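Local atomic coordinates of thymidylate synthase thyX (Helicobacter pylori, PDB entry 3N3Y), a protein that probably catalyses the reductive methylation of dUMP to dTMP, using methylenetetrahydrofolate as methyl donor, with NADPH and the reduced FAD cofactor as reductants. Residues L72-H83 / L181-M191; S133-L143 / A154-Y162. All blocks are in the same frame, centred on the assembly; numbering follows the deposited sequence.

Contact 1. Residues L72-H83 / L181-M191. With FAD (flavin-adenine dinucleotide), chain F.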
loop_
_atom_site.group_PDB
_atom_site.type_symbol
_atom_site.label_atom_id
_atom_site.label_comp_id
_atom_site.label_asym_id
_atom_site.label_seq_id
_atom_site.Cartn_x
_atom_site.Cartn_y
_atom_site.Cartn_z
ATOM N N LEU A 72 23.022 -1.485 11.309
ATOM C CA LEU A 72 22.694 -0.434 10.366
ATOM C C LEU A 72 22.594 0.876 11.167
ATOM O O LEU A 72 22.119 0.878 12.314
ATOM C CB LEU A 72 21.359 -0.765 9.678
ATOM C CG LEU A 72 20.946 0.126 8.508
ATOM C CD1 LEU A 72 21.792 -0.185 7.288
ATOM C CD2 LEU A 72 19.452 0.009 8.206
ATOM N N SER A 73 23.056 1.980 10.598
ATOM C CA SER A 73 22.976 3.255 11.299
ATOM C C SER A 73 21.535 3.771 11.289
ATOM O O SER A 73 20.739 3.385 10.426
ATOM C CB SER A 73 23.911 4.288 10.660
ATOM O OG SER A 73 23.389 4.822 9.459
ATOM N N ARG A 74 21.207 4.638 12.245
ATOM C CA ARG A 74 19.899 5.293 12.274
ATOM C C ARG A 74 19.703 6.143 11.026
ATOM O O ARG A 74 18.581 6.256 10.511
ATOM C CB ARG A 74 19.742 6.187 13.509
ATOM C CG ARG A 74 19.954 5.491 14.836
ATOM C CD ARG A 74 18.665 5.037 15.470
ATOM N NE ARG A 74 17.786 6.158 15.792
ATOM C CZ ARG A 74 16.533 6.014 16.219
ATOM N NH1 ARG A 74 16.015 4.793 16.372
ATOM N NH2 ARG A 74 15.785 7.087 16.477
ATOM N N GLY A 75 20.793 6.761 10.562
ATOM C CA GLY A 75 20.758 7.556 9.353
ATOM C C GLY A 75 20.292 6.732 8.164
ATOM O O GLY A 75 19.476 7.193 7.360
ATOM N N ALA A 76 20.794 5.504 8.058
ATOM C CA ALA A 76 20.389 4.610 6.963
ATOM C C ALA A 76 18.977 4.069 7.183
ATOM O O ALA A 76 18.247 3.808 6.228
ATOM C CB ALA A 76 21.378 3.458 6.798
ATOM N N LEU A 77 18.602 3.889 8.448
ATOM C CA LEU A 77 17.232 3.523 8.786
ATOM C C LEU A 77 16.244 4.572 8.252
ATOM O O LEU A 77 15.174 4.229 7.786
ATOM C CB LEU A 77 17.077 3.380 10.302
ATOM C CG LEU A 77 15.659 3.091 10.791
ATOM C CD1 LEU A 77 15.227 1.701 10.287
ATOM C CD2 LEU A 77 15.556 3.187 12.312
ATOM N N GLN A 78 16.611 5.850 8.332
ATOM C CA GLN A 78 15.761 6.929 7.810
ATOM C C GLN A 78 15.409 6.662 6.356
ATOM O O GLN A 78 14.270 6.863 5.942
ATOM C CB GLN A 78 16.468 8.298 7.893
ATOM C CG GLN A 78 16.633 8.911 9.277
ATOM C CD GLN A 78 15.418 9.734 9.699
ATOM O OE1 GLN A 78 14.326 9.610 9.128
ATOM N NE2 GLN A 78 15.606 10.579 10.695
ATOM N N GLU A 79 16.392 6.214 5.580
ATOM C CA GLU A 79 16.182 5.953 4.157
ATOM C C GLU A 79 15.475 4.620 3.888
ATOM O O GLU A 79 14.606 4.535 3.023
ATOM C CB GLU A 79 17.511 6.014 3.405
ATOM C CG GLU A 79 18.256 7.329 3.611
ATOM C CD GLU A 79 19.501 7.447 2.737
ATOM O OE1 GLU A 79 19.771 6.498 1.965
ATOM O OE2 GLU A 79 20.204 8.487 2.817
ATOM N N LEU A 80 15.840 3.574 4.619
ATOM C CA LEU A 80 15.184 2.281 4.440
ATOM C C LEU A 80 13.684 2.380 4.759
ATOM O O LEU A 80 12.854 1.862 4.021
ATOM C CB LEU A 80 15.854 1.215 5.307
ATOM C CG LEU A 80 15.347 -0.218 5.192
ATOM C CD1 LEU A 80 15.535 -0.727 3.772
ATOM C CD2 LEU A 80 16.088 -1.108 6.191
ATOM N N SER A 81 13.351 3.070 5.853
ATOM C CA SER A 81 11.956 3.369 6.228
ATOM C C SER A 81 11.088 3.971 5.122
ATOM O O SER A 81 9.867 3.797 5.146
ATOM C CB SER A 81 11.926 4.308 7.434
ATOM O OG SER A 81 12.287 3.587 8.589
ATOM N N ARG A 82 11.705 4.673 4.166
ATOM C CA ARG A 82 10.954 5.307 3.066
ATOM C C ARG A 82 10.444 4.326 1.995
ATOM O O ARG A 82 9.591 4.680 1.163
ATOM C CB ARG A 82 11.761 6.443 2.419
ATOM C CG ARG A 82 12.068 7.607 3.374
ATOM C CD ARG A 82 10.789 8.347 3.759
ATOM N NE ARG A 82 10.140 8.909 2.575
ATOM C CZ ARG A 82 10.473 10.065 2.018
ATOM N NH1 ARG A 82 11.419 10.806 2.559
ATOM N NH2 ARG A 82 9.851 10.495 0.930
ATOM N N HIS A 83 10.962 3.103 2.003
ATOM C CA HIS A 83 10.376 2.053 1.165
ATOM C C HIS A 83 9.153 1.467 1.860
ATOM O O HIS A 83 9.261 0.682 2.795
ATOM C CB HIS A 83 11.405 0.989 0.807
ATOM C CG HIS A 83 12.462 1.496 -0.116
ATOM N ND1 HIS A 83 12.398 1.326 -1.483
ATOM C CD2 HIS A 83 13.590 2.209 0.125
ATOM C CE1 HIS A 83 13.454 1.897 -2.042
ATOM N NE2 HIS A 83 14.187 2.446 -1.089
ATOM N N LEU A 181 17.069 0.930 -6.672
ATOM C CA LEU A 181 17.223 2.302 -6.172
ATOM C C LEU A 181 18.466 2.482 -5.281
ATOM O O LEU A 181 19.119 3.519 -5.325
ATOM C CB LEU A 181 15.961 2.747 -5.407
ATOM C CG LEU A 181 14.688 3.081 -6.202
ATOM C CD1 LEU A 181 13.445 3.044 -5.333
ATOM C CD2 LEU A 181 14.800 4.436 -6.892
ATOM N N ARG A 182 18.790 1.472 -4.479
ATOM C CA ARG A 182 19.789 1.637 -3.431
ATOM C C ARG A 182 21.181 1.099 -3.783
ATOM O O ARG A 182 22.129 1.359 -3.058
ATOM C CB ARG A 182 19.296 1.040 -2.106
ATOM C CG ARG A 182 17.974 1.637 -1.623
ATOM C CD ARG A 182 18.100 3.140 -1.399
ATOM N NE ARG A 182 16.884 3.701 -0.824
ATOM C CZ ARG A 182 16.744 4.967 -0.420
ATOM N NH1 ARG A 182 17.756 5.817 -0.512
ATOM N NH2 ARG A 182 15.586 5.382 0.081
ATOM N N SER A 183 21.296 0.365 -4.887
ATOM C CA SER A 183 22.588 -0.093 -5.381
ATOM C C SER A 183 23.132 0.907 -6.402
ATOM O O SER A 183 24.244 0.756 -6.911
ATOM C CB SER A 183 22.482 -1.492 -6.010
ATOM O OG SER A 183 21.796 -1.452 -7.256
ATOM N N SER A 184 22.330 1.920 -6.704
ATOM C CA SER A 184 22.730 2.979 -7.624
ATOM C C SER A 184 23.901 3.820 -7.095
ATOM O O SER A 184 24.151 3.871 -5.880
ATOM C CB SER A 184 21.544 3.894 -7.863
ATOM O OG SER A 184 21.993 5.203 -8.112
ATOM N N ASN A 185 24.606 4.505 -7.994
ATOM C CA ASN A 185 25.708 5.372 -7.560
ATOM C C ASN A 185 25.219 6.698 -6.977
ATOM O O ASN A 185 25.999 7.449 -6.433
ATOM C CB ASN A 185 26.684 5.647 -8.705
ATOM C CG ASN A 185 26.025 6.377 -9.854
ATOM O OD1 ASN A 185 25.239 5.793 -10.601
ATOM N ND2 ASN A 185 26.307 7.668 -9.980
ATOM N N LYS A 186 23.935 7.000 -7.129
ATOM C CA LYS A 186 23.341 8.177 -6.499
ATOM C C LYS A 186 23.050 7.900 -5.025
ATOM O O LYS A 186 22.878 8.819 -4.235
ATOM C CB LYS A 186 22.032 8.548 -7.192
ATOM C CG LYS A 186 22.187 8.987 -8.632
ATOM C CD LYS A 186 22.713 10.404 -8.709
ATOM C CE LYS A 186 23.127 10.732 -10.128
ATOM N NZ LYS A 186 24.149 9.755 -10.609
ATOM N N ALA A 187 22.986 6.620 -4.668
ATOM C CA ALA A 187 22.603 6.209 -3.325
ATOM C C ALA A 187 23.726 6.364 -2.290
ATOM O O ALA A 187 24.923 6.272 -2.601
ATOM C CB ALA A 187 22.076 4.771 -3.332
ATOM N N LEU A 188 23.318 6.585 -1.049
ATOM C CA LEU A 188 24.248 6.666 0.067
ATOM C C LEU A 188 25.078 5.386 0.171
ATOM O O LEU A 188 24.540 4.274 0.097
ATOM C CB LEU A 188 23.468 6.910 1.361
ATOM C CG LEU A 188 24.283 7.140 2.624
ATOM C CD1 LEU A 188 25.003 8.499 2.552
ATOM C CD2 LEU A 188 23.380 7.034 3.837
ATOM N N LYS A 189 26.388 5.546 0.338
ATOM C CA LYS A 189 27.297 4.408 0.412
ATOM C C LYS A 189 26.781 3.289 1.323
ATOM O O LYS A 189 26.896 2.114 0.994
ATOM C CB LYS A 189 28.677 4.877 0.877
ATOM C CG LYS A 189 29.674 3.770 1.172
ATOM C CD LYS A 189 29.843 2.820 -0.004
ATOM C CE LYS A 189 31.113 1.985 0.154
ATOM N NZ LYS A 189 31.504 1.788 1.595
ATOM N N GLU A 190 26.216 3.647 2.475
ATOM C CA GLU A 190 25.767 2.626 3.411
ATOM C C GLU A 190 24.585 1.839 2.853
ATOM O O GLU A 190 24.434 0.650 3.130
ATOM C CB GLU A 190 25.410 3.225 4.777
ATOM C CG GLU A 190 25.219 2.171 5.878
ATOM C CD GLU A 190 24.795 2.766 7.238
ATOM O OE1 GLU A 190 24.736 4.014 7.376
ATOM O OE2 GLU A 190 24.501 1.971 8.162
ATOM N N MET A 191 23.743 2.519 2.087
ATOM C CA MET A 191 22.605 1.884 1.445
ATOM C C MET A 191 23.030 0.977 0.282
ATOM O O MET A 191 22.372 -0.031 -0.000
ATOM C CB MET A 191 21.591 2.942 0.986
ATOM C CG MET A 191 20.951 3.697 2.157
ATOM S SD MET A 191 20.108 2.600 3.350
ATOM C CE MET A 191 18.663 2.131 2.388
HETATM P PA FAD F . 7.999 2.148 -1.964
HETATM O O1A FAD F . 8.307 0.839 -1.279
HETATM O O2A FAD F . 7.588 3.278 -1.056
HETATM O O5B FAD F . 6.916 1.878 -3.106
HETATM C C5B FAD F . 7.036 0.762 -3.969
HETATM C C4B FAD F . 6.233 1.120 -5.198
HETATM O O4B FAD F . 4.875 1.270 -4.814
HETATM C C3B FAD F . 6.659 2.476 -5.733
HETATM O O3B FAD F . 7.708 2.370 -6.674
HETATM C C2B FAD F . 5.386 3.041 -6.316
HETATM O O2B FAD F . 5.221 2.500 -7.602
HETATM C C1B FAD F . 4.314 2.390 -5.467
HETATM N N9A FAD F . 3.746 3.244 -4.418
HETATM C C8A FAD F . 3.900 3.057 -3.072
HETATM N N7A FAD F . 3.185 4.017 -2.447
HETATM C C5A FAD F . 2.581 4.799 -3.369
HETATM C C6A FAD F . 1.762 5.916 -3.257
HETATM N N6A FAD F . 1.275 6.297 -2.065
HETATM N N1A FAD F . 1.303 6.506 -4.412
HETATM C C2A FAD F . 1.652 6.005 -5.649
HETATM N N3A FAD F . 2.464 4.905 -5.749
HETATM C C4A FAD F . 2.923 4.321 -4.619
HETATM N N1 FAD F . 12.890 11.362 -0.418
HETATM C C2 FAD F . 12.714 12.675 -0.002
HETATM O O2 FAD F . 11.714 13.016 0.627
HETATM N N3 FAD F . 13.668 13.624 -0.276
HETATM C C4 FAD F . 14.802 13.266 -0.977
HETATM O O4 FAD F . 15.651 14.126 -1.215
HETATM C C4X FAD F . 14.980 11.945 -1.399
HETATM N N5 FAD F . 16.106 11.594 -2.097
HETATM C C5X FAD F . 16.305 10.295 -2.507
HETATM C C6 FAD F . 17.474 9.979 -3.201
HETATM C C7 FAD F . 17.690 8.678 -3.630
HETATM C C7M FAD F . 18.950 8.342 -4.385
HETATM C C8 FAD F . 16.744 7.691 -3.354
HETATM C C8M FAD F . 16.995 6.286 -3.824
HETATM C C9 FAD F . 15.571 8.010 -2.663
HETATM C C9A FAD F . 15.345 9.319 -2.225
HETATM N N10 FAD F . 14.194 9.671 -1.525
HETATM C C10 FAD F . 14.021 10.984 -1.113
HETATM C "C1'" FAD F . 13.134 8.651 -1.187
HETATM C "C2'" FAD F . 12.138 8.435 -2.328
HETATM O "O2'" FAD F . 11.373 9.597 -2.530
HETATM C "C3'" FAD F . 11.204 7.245 -2.053
HETATM O "O3'" FAD F . 10.305 7.502 -0.993
HETATM C "C4'" FAD F . 11.971 5.968 -1.707
HETATM O "O4'" FAD F . 13.042 5.816 -2.616
HETATM C "C5'" FAD F . 11.055 4.752 -1.796
HETATM O "O5'" FAD F . 10.711 4.607 -3.163
HETATM P P FAD F . 9.344 3.916 -3.684
HETATM O O1P FAD F . 9.486 3.565 -5.145
HETATM O O2P FAD F . 8.161 4.805 -3.428
HETATM O O3P FAD F . 9.285 2.547 -2.844
HETATM O O HOH W 1 20.623 6.765 -0.479
#
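Ser-73 and the carboxylate of Glu-190 form the tight end of this buried contact. Ser-73 N donates to Glu-190 OE2 at 2.8 Å, nearly straight at 169°. Ser-73 OG donates to Glu-190 OE1 at 2.6 Å. Both carboxylate oxygens use their syn lone pairs, so the two bonds fix the rotation of the carboxylate. With chi1 at 77°, Ser-73 OG also turns back to accept from Ala-76 N and caps helix 74-80. Tyr-156 of a second subunit adds a further bond to Glu-190 OE1. Beside it, Met-191 bends so that its SD lies 3.8 Å from Ala-76 CB.

The other end is looser: a water and an out-of-plane salt bridge span it, and it faces bound ligands, not open solvent. Glu-79 OE1 sits 3.3 Å from Arg-182 NH1, but no N-H points at it. The water accepts from Leu-188 N and, weakly, Arg-182 NH1, and donates to Glu-79 OE1. Arg-182 NE donates a hydrogen bond to His-83 NE2 at 3.0 Å, close to the imidazole plane. One guanidinium face carries the flavin methyl C8M, the other Glu-79 CB. Arg-182 NH2 bonds to O2 of dUMP, consistent with its predicted role in ionising dUMP N3. Arg-82 reaches the flavin O2 through both NH1 and NH2. The arrangement belongs to the ThyX active site, where flavin and dUMP meet between subunits.

Contact 2. Residues S133-L143 / A154-Y162. With UMP (2'-deoxyuridine 5'-monophosphate), chain G.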
loop_
_atom_site.group_PDB
_atom_site.type_symbol
_atom_site.label_atom_id
_atom_site.label_comp_id
_atom_site.label_asym_id
_atom_site.label_seq_id
_atom_site.Cartn_x
_atom_site.Cartn_y
_atom_site.Cartn_z
ATOM N N SER A 133 31.396 11.316 16.114
ATOM C CA SER A 133 30.315 10.411 16.518
ATOM C C SER A 133 30.557 9.898 17.920
ATOM O O SER A 133 29.628 9.829 18.724
ATOM C CB SER A 133 30.145 9.232 15.558
ATOM O OG SER A 133 29.753 9.700 14.295
ATOM N N VAL A 134 31.805 9.546 18.210
ATOM C CA VAL A 134 32.180 9.101 19.554
ATOM C C VAL A 134 31.978 10.201 20.602
ATOM O O VAL A 134 31.455 9.938 21.682
ATOM C CB VAL A 134 33.624 8.578 19.599
ATOM C CG1 VAL A 134 33.975 8.050 21.014
ATOM C CG2 VAL A 134 33.800 7.471 18.537
ATOM N N LEU A 135 32.358 11.434 20.276
ATOM C CA LEU A 135 32.088 12.549 21.182
ATOM C C LEU A 135 30.597 12.611 21.523
ATOM O O LEU A 135 30.225 12.745 22.690
ATOM C CB LEU A 135 32.574 13.888 20.598
ATOM C CG LEU A 135 34.080 13.964 20.301
ATOM C CD1 LEU A 135 34.565 15.406 20.101
ATOM C CD2 LEU A 135 34.902 13.270 21.391
ATOM N N ALA A 136 29.754 12.502 20.494
ATOM C CA ALA A 136 28.299 12.542 20.656
ATOM C C ALA A 136 27.813 11.368 21.484
ATOM O O ALA A 136 26.921 11.514 22.317
ATOM C CB ALA A 136 27.603 12.564 19.294
ATOM N N LEU A 137 28.404 10.203 21.243
ATOM C CA LEU A 137 28.045 8.997 21.970
ATOM C C LEU A 137 28.402 9.151 23.437
ATOM O O LEU A 137 27.636 8.752 24.314
ATOM C CB LEU A 137 28.742 7.761 21.377
ATOM C CG LEU A 137 28.501 6.430 22.106
ATOM C CD1 LEU A 137 27.074 5.944 21.909
ATOM C CD2 LEU A 137 29.467 5.366 21.643
ATOM N N GLU A 138 29.569 9.738 23.701
ATOM C CA GLU A 138 29.999 9.996 25.073
ATOM C C GLU A 138 29.038 10.951 25.798
ATOM O O GLU A 138 28.602 10.657 26.899
ATOM C CB GLU A 138 31.455 10.496 25.124
ATOM C CG GLU A 138 31.971 10.792 26.539
ATOM C CD GLU A 138 32.032 9.554 27.450
ATOM O OE1 GLU A 138 31.951 8.411 26.943
ATOM O OE2 GLU A 138 32.175 9.729 28.680
ATOM N N ASN A 139 28.692 12.078 25.179
ATOM C CA ASN A 139 27.670 12.952 25.767
ATOM C C ASN A 139 26.350 12.233 26.052
ATOM O O ASN A 139 25.732 12.460 27.098
ATOM C CB ASN A 139 27.438 14.193 24.914
ATOM C CG ASN A 139 28.586 15.181 25.022
ATOM O OD1 ASN A 139 28.836 15.986 24.121
ATOM N ND2 ASN A 139 29.297 15.110 26.121
ATOM N N LEU A 140 25.931 11.370 25.124
ATOM C CA LEU A 140 24.716 10.573 25.288
ATOM C C LEU A 140 24.850 9.660 26.501
ATOM O O LEU A 140 23.929 9.541 27.307
ATOM C CB LEU A 140 24.463 9.721 24.038
ATOM C CG LEU A 140 23.161 8.904 23.969
ATOM C CD1 LEU A 140 21.957 9.823 24.090
ATOM C CD2 LEU A 140 23.072 8.060 22.686
ATOM N N ARG A 141 26.007 9.011 26.619
ATOM C CA ARG A 141 26.278 8.123 27.746
ATOM C C ARG A 141 26.169 8.878 29.067
ATOM O O ARG A 141 25.521 8.415 29.997
ATOM C CB ARG A 141 27.655 7.460 27.636
ATOM C CG ARG A 141 27.882 6.413 28.708
ATOM C CD ARG A 141 29.338 6.093 28.921
ATOM N NE ARG A 141 30.122 7.235 29.399
ATOM C CZ ARG A 141 30.253 7.582 30.678
ATOM N NH1 ARG A 141 29.631 6.895 31.628
ATOM N NH2 ARG A 141 31.001 8.626 31.006
ATOM N N VAL A 142 26.792 10.050 29.132
ATOM C CA VAL A 142 26.700 10.894 30.313
ATOM C C VAL A 142 25.248 11.278 30.683
ATOM O O VAL A 142 24.865 11.195 31.851
ATOM C CB VAL A 142 27.605 12.135 30.177
ATOM C CG1 VAL A 142 27.315 13.157 31.273
ATOM C CG2 VAL A 142 29.089 11.711 30.202
ATOM N N LEU A 143 24.440 11.677 29.701
ATOM C CA LEU A 143 23.054 12.058 29.978
ATOM C C LEU A 143 22.309 10.934 30.666
ATOM O O LEU A 143 21.577 11.153 31.631
ATOM C CB LEU A 143 22.311 12.423 28.694
ATOM C CG LEU A 143 22.783 13.688 27.972
ATOM C CD1 LEU A 143 22.104 13.788 26.598
ATOM C CD2 LEU A 143 22.530 14.930 28.812
ATOM N N ALA A 154 16.692 11.927 26.267
ATOM C CA ALA A 154 18.095 11.742 25.941
ATOM C C ALA A 154 18.288 11.445 24.447
ATOM O O ALA A 154 19.233 11.941 23.834
ATOM C CB ALA A 154 18.720 10.670 26.821
ATOM N N LYS A 155 17.375 10.674 23.853
ATOM C CA LYS A 155 17.489 10.316 22.431
ATOM C C LYS A 155 17.699 11.519 21.480
ATOM O O LYS A 155 18.202 11.346 20.380
ATOM C CB LYS A 155 16.300 9.448 21.977
ATOM C CG LYS A 155 14.974 10.197 21.900
ATOM C CD LYS A 155 13.795 9.257 21.664
ATOM C CE LYS A 155 13.375 9.219 20.188
ATOM N NZ LYS A 155 14.382 8.543 19.325
ATOM N N TYR A 156 17.338 12.726 21.921
ATOM C CA TYR A 156 17.591 13.961 21.174
ATOM C C TYR A 156 19.074 14.283 20.968
ATOM O O TYR A 156 19.435 15.008 20.043
ATOM C CB TYR A 156 16.852 15.148 21.817
ATOM C CG TYR A 156 15.395 15.079 21.454
ATOM C CD1 TYR A 156 14.545 14.187 22.106
ATOM C CD2 TYR A 156 14.877 15.842 20.406
ATOM C CE1 TYR A 156 13.203 14.069 21.746
ATOM C CE2 TYR A 156 13.537 15.731 20.037
ATOM C CZ TYR A 156 12.704 14.836 20.713
ATOM O OH TYR A 156 11.363 14.702 20.369
ATOM N N ALA A 157 19.932 13.720 21.806
ATOM C CA ALA A 157 21.364 13.962 21.682
ATOM C C ALA A 157 22.077 12.876 20.871
ATOM O O ALA A 157 23.271 12.934 20.672
ATOM C CB ALA A 157 21.988 14.075 23.058
ATOM N N MET A 158 21.343 11.874 20.421
ATOM C CA MET A 158 21.957 10.733 19.771
ATOM C C MET A 158 22.385 11.043 18.324
ATOM O O MET A 158 21.641 11.665 17.570
ATOM C CB MET A 158 20.978 9.565 19.823
ATOM C CG MET A 158 21.380 8.324 19.074
ATOM S SD MET A 158 20.128 7.051 19.323
ATOM C CE MET A 158 18.676 7.900 18.711
ATOM N N PRO A 159 23.594 10.610 17.931
ATOM C CA PRO A 159 24.035 10.854 16.556
ATOM C C PRO A 159 23.377 9.861 15.592
ATOM O O PRO A 159 22.988 8.760 15.995
ATOM C CB PRO A 159 25.534 10.582 16.637
ATOM C CG PRO A 159 25.611 9.433 17.579
ATOM C CD PRO A 159 24.567 9.782 18.664
ATOM N N GLU A 160 23.266 10.241 14.328
ATOM C CA GLU A 160 22.665 9.359 13.325
ATOM C C GLU A 160 23.483 8.099 13.048
ATOM O O GLU A 160 22.957 7.135 12.517
ATOM C CB GLU A 160 22.426 10.113 12.020
ATOM C CG GLU A 160 21.580 11.344 12.189
ATOM C CD GLU A 160 20.244 11.214 11.501
ATOM O OE1 GLU A 160 20.233 10.778 10.324
ATOM O OE2 GLU A 160 19.215 11.559 12.129
ATOM N N SER A 161 24.758 8.095 13.409
ATOM C CA SER A 161 25.565 6.907 13.202
ATOM C C SER A 161 25.280 5.826 14.240
ATOM O O SER A 161 25.856 4.749 14.192
ATOM C CB SER A 161 27.053 7.250 13.180
ATOM O OG SER A 161 27.421 7.929 14.360
ATOM N N TYR A 162 24.392 6.111 15.180
ATOM C CA TYR A 162 24.054 5.136 16.201
ATOM C C TYR A 162 23.456 3.867 15.578
ATOM O O TYR A 162 22.594 3.937 14.707
ATOM C CB TYR A 162 23.065 5.725 17.186
ATOM C CG TYR A 162 23.039 4.968 18.485
ATOM C CD1 TYR A 162 22.153 3.920 18.689
ATOM C CD2 TYR A 162 23.922 5.294 19.509
ATOM C CE1 TYR A 162 22.145 3.218 19.892
ATOM C CE2 TYR A 162 23.919 4.601 20.705
ATOM C CZ TYR A 162 23.035 3.570 20.892
ATOM O OH TYR A 162 23.046 2.904 22.094
HETATM N N1 UMP G . 8.857 3.839 16.412
HETATM C C2 UMP G . 7.807 4.710 16.205
HETATM N N3 UMP G . 7.194 5.296 17.298
HETATM C C4 UMP G . 7.641 5.014 18.581
HETATM C C5 UMP G . 8.703 4.131 18.787
HETATM C C6 UMP G . 9.306 3.554 17.680
HETATM O O2 UMP G . 7.426 4.954 15.054
HETATM O O4 UMP G . 7.095 5.550 19.537
HETATM C "C1'" UMP G . 9.514 3.251 15.243
HETATM C "C2'" UMP G . 10.351 4.353 14.596
HETATM C "C3'" UMP G . 11.665 3.666 14.276
HETATM C "C4'" UMP G . 11.749 2.534 15.289
HETATM O "O3'" UMP G . 11.595 3.120 12.982
HETATM O "O4'" UMP G . 10.413 2.236 15.641
HETATM C "C5'" UMP G . 12.523 2.944 16.551
HETATM O "O5'" UMP G . 12.137 4.253 16.910
HETATM P P UMP G . 12.616 5.031 18.232
HETATM O OP1 UMP G . 14.105 5.130 18.128
HETATM O OP2 UMP G . 12.150 4.315 19.479
HETATM O OP3 UMP G . 11.994 6.389 18.256
HETATM O O HOH W 2 25.379 13.677 22.167
#
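Ser-133 and Ser-161 meet at the start of a helix-against-loop contact in the ThyX fold. Helix 127-145 packs on the chain that leaves helix 151-154, makes a short 3-10 turn at 155-157 and leads into strand 163-171. Ser-133 OG and Ser-161 OG share a hydrogen bond of 2.9 Å. Ser-161 OG also bonds to the backbone O of Tyr-156 of a second subunit, so this corner lies at the subunit interface.

One turn on, Ala-136 CB sits against the ring of Pro-159, with Pro-159 CB nearest at 3.9 Å. Leu-137 then reaches the Tyr-162 ring at its edge, Leu-137 CD1 to Tyr-162 CE2 at 3.6 Å. The two side chains cross at about a right angle. The Tyr-162 hydroxyl bonds to Glu-99.

Leu-140 fills the middle of the contact and splits its two methyls. Its CG is anti to the backbone N (chi1 -175°), which carries the branch toward the loop. Leu-140 CD1 lies 3.5 Å from the carbonyl O of Ala-154. Leu-140 CD2 lies 3.9 Å from Met-158 CB, and the two side chains run side by side in the same direction. Tyr-162 CE2 is also near Leu-140 CD2.

Leu-143 ends the row, with its CB against Ala-154 CB. Its chi1 of -67° swings CG the other way, beside the backbone N, and Leu-143 CD1 comes to 3.6 Å from Ala-157 CB.

The 3-10 turn also presents Lys-155 on the side away from the helix. Its amine bonds to Ser-93, and Lys-155 NZ makes a weak hydrogen bond of 3.4 Å to the phosphate oxygen OP3 of dUMP.

The centres of the two contacts lie about 21 Å apart. Both segments of contact 2 fall between the two segments of contact 1. The order is 72-83, 133-143, 154-162, then 181-191. Contact 1 uses helix 74-80, contact 2 helix 127-145. Strands 64-73 and 163-171 are neighbours in the antiparallel sheet; the end of the first and the start of the second lie where the contacts meet. There Arg-74 N lies 2.9 Å from Tyr-162 O, and Gly-75 N 2.9 Å from Glu-160 O, both probable hydrogen bonds. Both contacts also reach the second subunit. Arg-74 and Lys-155 meet the phosphate of one dUMP, while Arg-82 and Arg-182 bind another. Each nucleotide site is thus assembled from two subunits.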